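Local coordinates for uric acid degradation bifunctional protein PucL (Bacillus subtilis, PDB 6A4M) that probably oxidises urate with molecular oxygen and, as the bifunctional enzyme of uric acid degradation, also decarboxylates a later intermediate of the pathway, at residues R136-R141 with M163-V168; F195-I200 with Q264-T269; E222-L227 with C249-R254. All blocks are in the same frame, centred on the assembly; numbering follows the deposited sequence.

How the contacts relate
Following the chain from the N terminus, contact 1 closes first: residues 136-141 and 163-168 belong to strands 139-148 and 153-169, consecutive strands of an antiparallel hairpin. Strand 153-169 then pairs with strand 194-204, so contact 2, whose centre is about 10 Å from that of contact 1, continues the same sheet by joining 195-200 to 264-269. The loop that contact 2 closes contains helices 221-233 and 240-254, and contact 3 is nested inside it, about 17 Å away between centres. The helix pair packs against the sheet, with Ile200 of contact 2 touching Val224 and Ile251. Contact 1 lies wholly before contact 3 and meets it through Arg225.

Contact 1 of 3, residues R136-R141 with M163-V168; sequences RNERSR and MDLQLV
Arg139 and Met163 form an antiparallel hydrogen-bonded pair: Met163 N donates to Arg139 O at 2.9 Å, and Arg139 N returns a longer bond to Met163 O at 3.3 Å. Their side chains leave the sheet on the same face. From CB, the Arg139 chain turns between its own backbone N and carbonyl carbon (chi1 53°) and then runs extended to NE, which carries it obliquely across the methionine's end, CE. CG lies 3.9 Å from Met163 CE, CD also comes close to that methyl, and NE is 3.7 Å from Met163 CE. At the tip, the guanidinium meets Asp164 in a salt bridge, Arg139 NH2 to Asp164 OD1 at 3.3 Å, while NH1 makes a weak bond to the same oxygen. The carboxylate and guanidinium planes stand 75° apart and OD1 is approached from above its own plane, which argues against a flat two-pronged pairing. Asp164 reaches this face because its backbone is left-handed (phi 55°), placing its CB on the same side as that of Met163. Gln166 NE2 holds the other oxygen, Asp164 OD2, at 3.0 Å. Arg141 CD packs on Met163 SD at 3.7 Å, and the NE of that arginine pairs with Glu161. On the other face, the carboxylate of Glu138 lies against Leu165, with Glu138 CD 3.6 Å from Leu165 CD1, and OE2 forms a salt bridge with Arg225 of helix 221-233. The contact thus spans the open end of a hairpin, between strand 104-121 beside Ser140 and strand 194-204 beside Leu165.

Contact 2 of 3, residues F195-I200 with Q264-T269; sequences FVYLNI and QSQNHT. With GOL (glycerol), chain B.
The central strand pair of a T-fold (tunnelling fold) half is formed here: strands 194-204 and 258-267 run antiparallel, with two helices inserted between them in the chain, the topology expected of a uricase. Four residue pairs set the register, from Val196 with Asn267 to Asn199 with Gln264. Tyr197 and Gln266 exchange two backbone bonds, Tyr197 N to Gln266 O at 2.9 Å and Gln266 N to Tyr197 O at 2.8 Å, and Asn199 with Gln264 repeats the pattern. Past the strand, His268 N still donates to Phe195 O at 2.9 Å. Asn267 spans His268 with an Asx turn, its OD1 accepting from Thr269 N and also bonding the threonine hydroxyl.

The rings of Tyr197 and His268 stack face to face, their centroids 3.8 Å apart and their planes at 26°. CD2 of His268 stands over the centre of the tyrosine ring. The rotation of the imidazole is fixed by a bond in its own plane, His268 NE2 to Gln266 OE1 at 2.9 Å and almost straight (170°). Tyr292 meets the histidine ring as well.

On the same face of the sheet a glycerol, probably from the crystallisation liquor, bridges the strands: its O3 donates to Asn199 OD1 at 2.7 Å, which also accepts from Asp164 N, its O2 to Gln264 O at 2.7 Å and its O1 to Gln264 OE1 at 3.0 Å. Val196, Leu198, Ser265 and Asn267 point to the other face, toward Ile240 and Ile244 of helix 240-254. The chemistry is therefore two-sided, with a mixed but largely aliphatic face turned to the helix and a face of amides and stacked rings that can hold a small polyol.

Contact 3 of 3, residues E222-L227 with C249-R254; sequences EQVRDL and CRILAR
Leu227 reaches across from helix 221-233 and divides its two methyls over helix 240-254. CD2 lies against the aliphatic start of Arg250, 3.4 Å from CG, whereas CD1 is turned to Ile251, 3.9 Å from CG1. Next to it, Val224 CG1 meets Ile251 CD1 at 3.8 Å, the two side chains crossing at about a right angle. Ile251 thereby touches both, CD1 on the valine and CG1 on the leucine: its CG1 is anti to the carbonyl carbon (chi1 -69°), and the chain continues extended, presenting the methyl end to the valine. These three apolar residues are buried and, with Arg250 CG, make up the compact part of the contact. Beneath them lies the sheet, where Ile200 and Trp202 touch Val224 while Leu258 and Val261 touch Ile251.

The packing thins toward Arg254 and toward the polar end of Arg250. Arg254 contributes little more than its CB, 4.2 Å from Leu227 CD1, and both it and Arg250 are partly exposed. Arg250 CG is anti to the backbone N (chi1 -169°), placing CG beside the leucine, and bends further out carry the guanidinium beyond it to a salt bridge with Glu234. Arg254 similarly turns away to Glu26.

The segment axes stay 10.4 Å apart at their closest, at 134° between their directions, and 230 Å² is buried, both sides summed. No hydrogen bond crosses the interface. Association between these segments accordingly rests on apolar side-chain packing, while the charged ends of the two arginines beside it are paired elsewhere in the chain, with Glu234 and Glu26.

Contact 1 of 3, residues R136-R141 with M163-V168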
loop_
_atom_site.group_PDB
_atom_site.type_symbol
_atom_site.label_atom_id
_atom_site.label_comp_id
_atom_site.label_asym_id
_atom_site.label_seq_id
_atom_site.Cartn_x
_atom_site.Cartn_y
_atom_site.Cartn_z
ATOM N N ARG A 136 -10.698 6.356 -4.704
ATOM C CA ARG A 136 -10.930 4.999 -5.193
ATOM C C ARG A 136 -9.824 4.532 -6.157
ATOM O O ARG A 136 -9.963 3.485 -6.788
ATOM C CB ARG A 136 -12.304 4.934 -5.871
ATOM C CG ARG A 136 -13.480 5.032 -4.901
ATOM C CD ARG A 136 -14.578 5.942 -5.434
ATOM N NE ARG A 136 -14.286 7.348 -5.151
ATOM C CZ ARG A 136 -14.703 8.404 -5.860
ATOM N NH1 ARG A 136 -15.448 8.284 -6.962
ATOM N NH2 ARG A 136 -14.350 9.621 -5.454
ATOM N N ASN A 137 -8.729 5.295 -6.254
ATOM C CA ASN A 137 -7.539 4.894 -7.030
ATOM C C ASN A 137 -6.681 3.922 -6.194
ATOM O O ASN A 137 -7.218 3.222 -5.341
ATOM C CB ASN A 137 -6.758 6.141 -7.498
ATOM C CG ASN A 137 -7.548 6.995 -8.472
ATOM O OD1 ASN A 137 -8.314 6.478 -9.284
ATOM N ND2 ASN A 137 -7.354 8.312 -8.407
ATOM N N GLU A 138 -5.373 3.839 -6.443
ATOM C CA GLU A 138 -4.504 2.941 -5.669
ATOM C C GLU A 138 -4.610 3.163 -4.157
ATOM O O GLU A 138 -4.916 4.263 -3.695
ATOM C CB GLU A 138 -3.033 3.022 -6.129
ATOM C CG GLU A 138 -2.285 4.318 -5.816
ATOM C CD GLU A 138 -2.408 5.390 -6.881
ATOM O OE1 GLU A 138 -3.373 5.365 -7.669
ATOM O OE2 GLU A 138 -1.529 6.271 -6.920
ATOM N N ARG A 139 -4.354 2.100 -3.403
ATOM C CA ARG A 139 -4.548 2.095 -1.951
ATOM C C ARG A 139 -3.581 1.121 -1.304
ATOM O O ARG A 139 -3.332 0.039 -1.842
ATOM C CB ARG A 139 -5.990 1.704 -1.606
ATOM C CG ARG A 139 -6.446 0.393 -2.240
ATOM C CD ARG A 139 -7.957 0.260 -2.297
ATOM N NE ARG A 139 -8.351 -0.766 -3.264
ATOM C CZ ARG A 139 -8.521 -0.579 -4.578
ATOM N NH1 ARG A 139 -8.348 0.618 -5.149
ATOM N NH2 ARG A 139 -8.876 -1.614 -5.340
ATOM N N SER A 140 -3.034 1.502 -0.153
ATOM C CA SER A 140 -2.122 0.624 0.567
ATOM C C SER A 140 -2.905 -0.468 1.290
ATOM O O SER A 140 -4.083 -0.292 1.618
ATOM C CB SER A 140 -1.232 1.404 1.543
ATOM O OG SER A 140 -1.983 1.997 2.583
ATOM N N ARG A 141 -2.248 -1.606 1.493
ATOM C CA ARG A 141 -2.789 -2.696 2.298
ATOM C C ARG A 141 -1.649 -3.313 3.090
ATOM O O ARG A 141 -0.525 -3.403 2.589
ATOM C CB ARG A 141 -3.457 -3.760 1.418
ATOM C CG ARG A 141 -4.243 -4.811 2.196
ATOM C CD ARG A 141 -4.912 -5.828 1.279
ATOM N NE ARG A 141 -3.964 -6.859 0.841
ATOM C CZ ARG A 141 -4.101 -8.183 0.993
ATOM N NH1 ARG A 141 -5.177 -8.730 1.552
ATOM N NH2 ARG A 141 -3.135 -8.987 0.558
ATOM N N MET A 163 -1.835 -1.438 -3.882
ATOM C CA MET A 163 -2.709 -2.203 -4.760
ATOM C C MET A 163 -3.335 -1.331 -5.828
ATOM O O MET A 163 -3.499 -0.131 -5.638
ATOM C CB MET A 163 -3.858 -2.803 -3.962
ATOM C CG MET A 163 -3.461 -3.592 -2.733
ATOM S SD MET A 163 -4.826 -4.639 -2.201
ATOM C CE MET A 163 -6.183 -3.475 -2.064
ATOM N N ASP A 164 -3.713 -1.970 -6.931
ATOM C CA ASP A 164 -4.550 -1.368 -7.970
ATOM C C ASP A 164 -3.972 -0.050 -8.520
ATOM O O ASP A 164 -4.678 0.957 -8.661
ATOM C CB ASP A 164 -5.993 -1.208 -7.446
ATOM C CG ASP A 164 -7.046 -1.197 -8.566
ATOM O OD1 ASP A 164 -8.122 -0.590 -8.353
ATOM O OD2 ASP A 164 -6.822 -1.792 -9.649
ATOM N N LEU A 165 -2.675 -0.089 -8.830
ATOM C CA LEU A 165 -1.962 1.033 -9.437
ATOM C C LEU A 165 -2.028 0.870 -10.954
ATOM O O LEU A 165 -1.359 0.003 -11.518
ATOM C CB LEU A 165 -0.511 1.063 -8.951
ATOM C CG LEU A 165 0.396 2.203 -9.409
ATOM C CD1 LEU A 165 -0.204 3.564 -9.090
ATOM C CD2 LEU A 165 1.762 2.051 -8.755
ATOM N N GLN A 166 -2.850 1.698 -11.599
ATOM C CA GLN A 166 -3.152 1.566 -13.025
ATOM C C GLN A 166 -2.443 2.660 -13.821
ATOM O O GLN A 166 -2.847 3.821 -13.770
ATOM C CB GLN A 166 -4.663 1.631 -13.243
ATOM C CG GLN A 166 -5.447 0.608 -12.425
ATOM C CD GLN A 166 -6.927 0.561 -12.771
ATOM O OE1 GLN A 166 -7.387 1.236 -13.688
ATOM N NE2 GLN A 166 -7.675 -0.246 -12.034
ATOM N N LEU A 167 -1.392 2.277 -14.554
ATOM C CA LEU A 167 -0.511 3.226 -15.242
ATOM C C LEU A 167 -0.425 2.956 -16.738
ATOM O O LEU A 167 -0.107 1.841 -17.145
ATOM C CB LEU A 167 0.898 3.149 -14.653
ATOM C CG LEU A 167 1.036 3.476 -13.167
ATOM C CD1 LEU A 167 2.476 3.254 -12.726
ATOM C CD2 LEU A 167 0.594 4.903 -12.880
ATOM N N VAL A 168 -0.679 3.991 -17.540
ATOM C CA VAL A 168 -0.548 3.927 -19.000
ATOM C C VAL A 168 0.571 4.868 -19.464
ATOM O O VAL A 168 0.609 6.034 -19.064
ATOM C CB VAL A 168 -1.887 4.232 -19.731
ATOM C CG1 VAL A 168 -2.361 5.672 -19.526
ATOM C CG2 VAL A 168 -1.775 3.921 -21.221
#

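Contact 2 of 3, residues F195-I200 with Q264-T269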
loop_
_atom_site.group_PDB
_atom_site.type_symbol
_atom_site.label_atom_id
_atom_site.label_comp_id
_atom_site.label_asym_id
_atom_site.label_seq_id
_atom_site.Cartn_x
_atom_site.Cartn_y
_atom_site.Cartn_z
ATOM N N PHE A 195 -0.283 -0.335 -20.966
ATOM C CA PHE A 195 -1.179 -0.069 -19.837
ATOM C C PHE A 195 -1.092 -1.244 -18.867
ATOM O O PHE A 195 -1.561 -2.342 -19.183
ATOM C CB PHE A 195 -2.620 0.134 -20.351
ATOM C CG PHE A 195 -3.625 0.607 -19.310
ATOM C CD1 PHE A 195 -3.246 1.161 -18.081
ATOM C CD2 PHE A 195 -4.988 0.544 -19.601
ATOM C CE1 PHE A 195 -4.199 1.599 -17.167
ATOM C CE2 PHE A 195 -5.941 0.984 -18.686
ATOM C CZ PHE A 195 -5.545 1.511 -17.469
ATOM N N VAL A 196 -0.479 -1.011 -17.701
ATOM C CA VAL A 196 -0.315 -2.057 -16.675
ATOM C C VAL A 196 -1.026 -1.726 -15.363
ATOM O O VAL A 196 -1.070 -0.567 -14.941
ATOM C CB VAL A 196 1.171 -2.389 -16.375
ATOM C CG1 VAL A 196 1.869 -2.852 -17.641
ATOM C CG2 VAL A 196 1.918 -1.212 -15.747
ATOM N N TYR A 197 -1.600 -2.764 -14.754
ATOM C CA TYR A 197 -2.071 -2.726 -13.370
ATOM C C TYR A 197 -0.962 -3.358 -12.532
ATOM O O TYR A 197 -0.441 -4.410 -12.901
ATOM C CB TYR A 197 -3.344 -3.555 -13.184
ATOM C CG TYR A 197 -4.619 -3.082 -13.862
ATOM C CD1 TYR A 197 -4.633 -2.052 -14.814
ATOM C CD2 TYR A 197 -5.828 -3.707 -13.563
ATOM C CE1 TYR A 197 -5.822 -1.652 -15.417
ATOM C CE2 TYR A 197 -7.016 -3.318 -14.164
ATOM C CZ TYR A 197 -7.011 -2.293 -15.088
ATOM O OH TYR A 197 -8.195 -1.914 -15.678
ATOM N N LEU A 198 -0.613 -2.730 -11.412
ATOM C CA LEU A 198 0.469 -3.208 -10.550
ATOM C C LEU A 198 0.044 -3.261 -9.091
ATOM O O LEU A 198 -0.383 -2.257 -8.535
ATOM C CB LEU A 198 1.692 -2.293 -10.680
ATOM C CG LEU A 198 2.516 -2.405 -11.967
ATOM C CD1 LEU A 198 3.541 -1.281 -12.035
ATOM C CD2 LEU A 198 3.209 -3.756 -12.069
ATOM N N ASN A 199 0.141 -4.446 -8.490
ATOM C CA ASN A 199 0.201 -4.580 -7.040
ATOM C C ASN A 199 1.670 -4.788 -6.685
ATOM O O ASN A 199 2.328 -5.629 -7.287
ATOM C CB ASN A 199 -0.637 -5.763 -6.543
ATOM C CG ASN A 199 -2.134 -5.572 -6.758
ATOM O OD1 ASN A 199 -2.608 -4.498 -7.148
ATOM N ND2 ASN A 199 -2.888 -6.634 -6.516
ATOM N N ILE A 200 2.181 -4.014 -5.726
ATOM C CA ILE A 200 3.583 -4.106 -5.294
ATOM C C ILE A 200 3.623 -4.293 -3.777
ATOM O O ILE A 200 3.029 -3.500 -3.048
ATOM C CB ILE A 200 4.401 -2.845 -5.674
ATOM C CG1 ILE A 200 4.195 -2.475 -7.150
ATOM C CG2 ILE A 200 5.887 -3.068 -5.393
ATOM C CD1 ILE A 200 4.791 -1.142 -7.541
ATOM N N GLN A 264 2.547 -8.284 -8.483
ATOM C CA GLN A 264 1.504 -8.916 -9.283
ATOM C C GLN A 264 1.100 -7.882 -10.329
ATOM O O GLN A 264 0.566 -6.829 -9.981
ATOM C CB GLN A 264 0.319 -9.349 -8.419
ATOM C CG GLN A 264 0.626 -10.551 -7.532
ATOM C CD GLN A 264 -0.612 -11.178 -6.902
ATOM O OE1 GLN A 264 -1.640 -10.516 -6.718
ATOM N NE2 GLN A 264 -0.515 -12.462 -6.560
ATOM N N SER A 265 1.405 -8.167 -11.594
ATOM C CA SER A 265 1.160 -7.233 -12.694
ATOM C C SER A 265 0.062 -7.758 -13.618
ATOM O O SER A 265 -0.114 -8.967 -13.727
ATOM C CB SER A 265 2.446 -7.023 -13.492
ATOM O OG SER A 265 2.751 -8.165 -14.277
ATOM N N GLN A 266 -0.669 -6.852 -14.274
ATOM C CA GLN A 266 -1.637 -7.225 -15.319
ATOM C C GLN A 266 -1.519 -6.318 -16.540
ATOM O O GLN A 266 -1.457 -5.101 -16.400
ATOM C CB GLN A 266 -3.070 -7.155 -14.802
ATOM C CG GLN A 266 -3.417 -8.147 -13.705
ATOM C CD GLN A 266 -4.869 -8.042 -13.265
ATOM O OE1 GLN A 266 -5.575 -7.100 -13.620
ATOM N NE2 GLN A 266 -5.321 -9.018 -12.488
ATOM N N ASN A 267 -1.517 -6.923 -17.731
ATOM C CA ASN A 267 -1.439 -6.195 -19.003
ATOM C C ASN A 267 -2.847 -5.925 -19.537
ATOM O O ASN A 267 -3.589 -6.862 -19.821
ATOM C CB ASN A 267 -0.636 -7.010 -20.026
ATOM C CG ASN A 267 -0.291 -6.219 -21.285
ATOM O OD1 ASN A 267 -0.882 -5.179 -21.579
ATOM N ND2 ASN A 267 0.672 -6.727 -22.042
ATOM N N HIS A 268 -3.196 -4.646 -19.677
ATOM C CA HIS A 268 -4.511 -4.229 -20.178
ATOM C C HIS A 268 -4.360 -3.229 -21.325
ATOM O O HIS A 268 -5.126 -2.264 -21.426
ATOM C CB HIS A 268 -5.346 -3.622 -19.041
ATOM C CG HIS A 268 -5.710 -4.601 -17.970
ATOM N ND1 HIS A 268 -6.843 -5.383 -18.036
ATOM C CD2 HIS A 268 -5.094 -4.925 -16.809
ATOM C CE1 HIS A 268 -6.908 -6.150 -16.961
ATOM N NE2 HIS A 268 -5.859 -5.890 -16.200
ATOM N N THR A 269 -3.383 -3.480 -22.199
ATOM C CA THR A 269 -3.099 -2.612 -23.345
ATOM C C THR A 269 -4.264 -2.618 -24.348
ATOM O O THR A 269 -4.857 -3.662 -24.618
ATOM C CB THR A 269 -1.788 -3.040 -24.044
ATOM O OG1 THR A 269 -0.706 -2.978 -23.104
ATOM C CG2 THR A 269 -1.472 -2.146 -25.244
HETATM C C1 GOL B . -2.934 -8.334 -10.079
HETATM O O1 GOL B . -3.149 -8.914 -8.785
HETATM C C2 GOL B . -2.522 -6.865 -9.966
HETATM O O2 GOL B . -1.801 -6.459 -11.135
HETATM C C3 GOL B . -3.744 -5.959 -9.780
HETATM O O3 GOL B . -3.376 -4.569 -9.719
#

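Contact 3 of 3, residues E222-L227 with C249-R254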
loop_
_atom_site.group_PDB
_atom_site.type_symbol
_atom_site.label_atom_id
_atom_site.label_comp_id
_atom_site.label_asym_id
_atom_site.label_seq_id
_atom_site.Cartn_x
_atom_site.Cartn_y
_atom_site.Cartn_z
ATOM N N GLU A 222 3.314 5.735 -0.602
ATOM C CA GLU A 222 3.421 6.928 -1.454
ATOM C C GLU A 222 4.747 6.962 -2.218
ATOM O O GLU A 222 4.767 7.231 -3.418
ATOM C CB GLU A 222 3.279 8.215 -0.623
ATOM C CG GLU A 222 1.881 8.478 -0.060
ATOM C CD GLU A 222 1.654 7.951 1.355
ATOM O OE1 GLU A 222 2.341 6.990 1.780
ATOM O OE2 GLU A 222 0.761 8.496 2.043
ATOM N N GLN A 223 5.845 6.681 -1.519
ATOM C CA GLN A 223 7.185 6.682 -2.122
ATOM C C GLN A 223 7.396 5.513 -3.096
ATOM O O GLN A 223 7.986 5.700 -4.164
ATOM C CB GLN A 223 8.267 6.673 -1.037
ATOM C CG GLN A 223 8.299 7.945 -0.197
ATOM C CD GLN A 223 9.180 7.828 1.037
ATOM O OE1 GLN A 223 9.086 6.857 1.794
ATOM N NE2 GLN A 223 10.042 8.824 1.248
ATOM N N VAL A 224 6.911 4.326 -2.730
ATOM C CA VAL A 224 6.964 3.148 -3.613
ATOM C C VAL A 224 6.186 3.415 -4.908
ATOM O O VAL A 224 6.635 3.066 -6.000
ATOM C CB VAL A 224 6.401 1.878 -2.924
ATOM C CG1 VAL A 224 6.269 0.717 -3.911
ATOM C CG2 VAL A 224 7.279 1.465 -1.748
ATOM N N ARG A 225 5.018 4.030 -4.755
ATOM C CA ARG A 225 4.153 4.411 -5.869
ATOM C C ARG A 225 4.838 5.384 -6.834
ATOM O O ARG A 225 4.815 5.172 -8.046
ATOM C CB ARG A 225 2.865 5.023 -5.307
ATOM C CG ARG A 225 1.802 5.413 -6.324
ATOM C CD ARG A 225 1.842 6.889 -6.694
ATOM N NE ARG A 225 1.927 7.766 -5.525
ATOM C CZ ARG A 225 0.910 8.126 -4.741
ATOM N NH1 ARG A 225 -0.331 7.693 -4.967
ATOM N NH2 ARG A 225 1.140 8.933 -3.706
ATOM N N ASP A 226 5.442 6.441 -6.294
ATOM C CA ASP A 226 6.134 7.442 -7.118
ATOM C C ASP A 226 7.404 6.878 -7.757
ATOM O O ASP A 226 7.704 7.180 -8.912
ATOM C CB ASP A 226 6.469 8.694 -6.302
ATOM C CG ASP A 226 5.234 9.459 -5.847
ATOM O OD1 ASP A 226 4.143 9.294 -6.437
ATOM O OD2 ASP A 226 5.358 10.247 -4.888
ATOM N N LEU A 227 8.148 6.066 -7.006
ATOM C CA LEU A 227 9.278 5.309 -7.566
ATOM C C LEU A 227 8.870 4.501 -8.797
ATOM O O LEU A 227 9.569 4.513 -9.812
ATOM C CB LEU A 227 9.887 4.357 -6.523
ATOM C CG LEU A 227 11.114 4.868 -5.771
ATOM C CD1 LEU A 227 11.395 4.001 -4.550
ATOM C CD2 LEU A 227 12.325 4.900 -6.695
ATOM N N CYS A 249 14.395 -3.488 -8.108
ATOM C CA CYS A 249 15.792 -3.138 -7.820
ATOM C C CYS A 249 15.927 -1.703 -7.302
ATOM O O CYS A 249 16.673 -1.453 -6.355
ATOM C CB CYS A 249 16.685 -3.339 -9.057
ATOM S SG CYS A 249 17.026 -5.070 -9.473
ATOM N N ARG A 250 15.195 -0.774 -7.914
ATOM C CA ARG A 250 15.231 0.629 -7.502
ATOM C C ARG A 250 14.665 0.836 -6.094
ATOM O O ARG A 250 15.207 1.629 -5.325
ATOM C CB ARG A 250 14.481 1.511 -8.506
ATOM C CG ARG A 250 14.686 3.007 -8.296
ATOM C CD ARG A 250 16.041 3.501 -8.781
ATOM N NE ARG A 250 15.930 4.138 -10.096
ATOM C CZ ARG A 250 16.121 3.546 -11.279
ATOM N NH1 ARG A 250 16.465 2.258 -11.387
ATOM N NH2 ARG A 250 15.969 4.265 -12.385
ATOM N N ILE A 251 13.577 0.136 -5.768
ATOM C CA ILE A 251 12.994 0.177 -4.418
ATOM C C ILE A 251 13.979 -0.383 -3.381
ATOM O O ILE A 251 14.147 0.200 -2.309
ATOM C CB ILE A 251 11.634 -0.574 -4.353
ATOM C CG1 ILE A 251 10.565 0.199 -5.139
ATOM C CG2 ILE A 251 11.165 -0.770 -2.910
ATOM C CD1 ILE A 251 9.378 -0.644 -5.560
ATOM N N LEU A 252 14.618 -1.506 -3.705
ATOM C CA LEU A 252 15.624 -2.109 -2.825
ATOM C C LEU A 252 16.850 -1.214 -2.644
ATOM O O LEU A 252 17.385 -1.117 -1.540
ATOM C CB LEU A 252 16.058 -3.482 -3.343
ATOM C CG LEU A 252 14.999 -4.583 -3.276
ATOM C CD1 LEU A 252 15.475 -5.808 -4.035
ATOM C CD2 LEU A 252 14.655 -4.955 -1.840
ATOM N N ALA A 253 17.284 -0.568 -3.725
ATOM C CA ALA A 253 18.395 0.389 -3.671
ATOM C C ALA A 253 18.067 1.579 -2.768
ATOM O O ALA A 253 18.882 1.977 -1.929
ATOM C CB ALA A 253 18.748 0.876 -5.072
ATOM N N ARG A 254 16.865 2.123 -2.937
ATOM C CA ARG A 254 16.427 3.298 -2.182
ATOM C C ARG A 254 16.049 2.970 -0.727
ATOM O O ARG A 254 16.079 3.856 0.131
ATOM C CB ARG A 254 15.250 3.967 -2.902
ATOM C CG ARG A 254 15.081 5.450 -2.616
ATOM C CD ARG A 254 16.211 6.332 -3.147
ATOM N NE ARG A 254 16.539 6.108 -4.557
ATOM C CZ ARG A 254 17.411 6.838 -5.259
ATOM N NH1 ARG A 254 18.044 7.880 -4.712
ATOM N NH2 ARG A 254 17.640 6.535 -6.536
#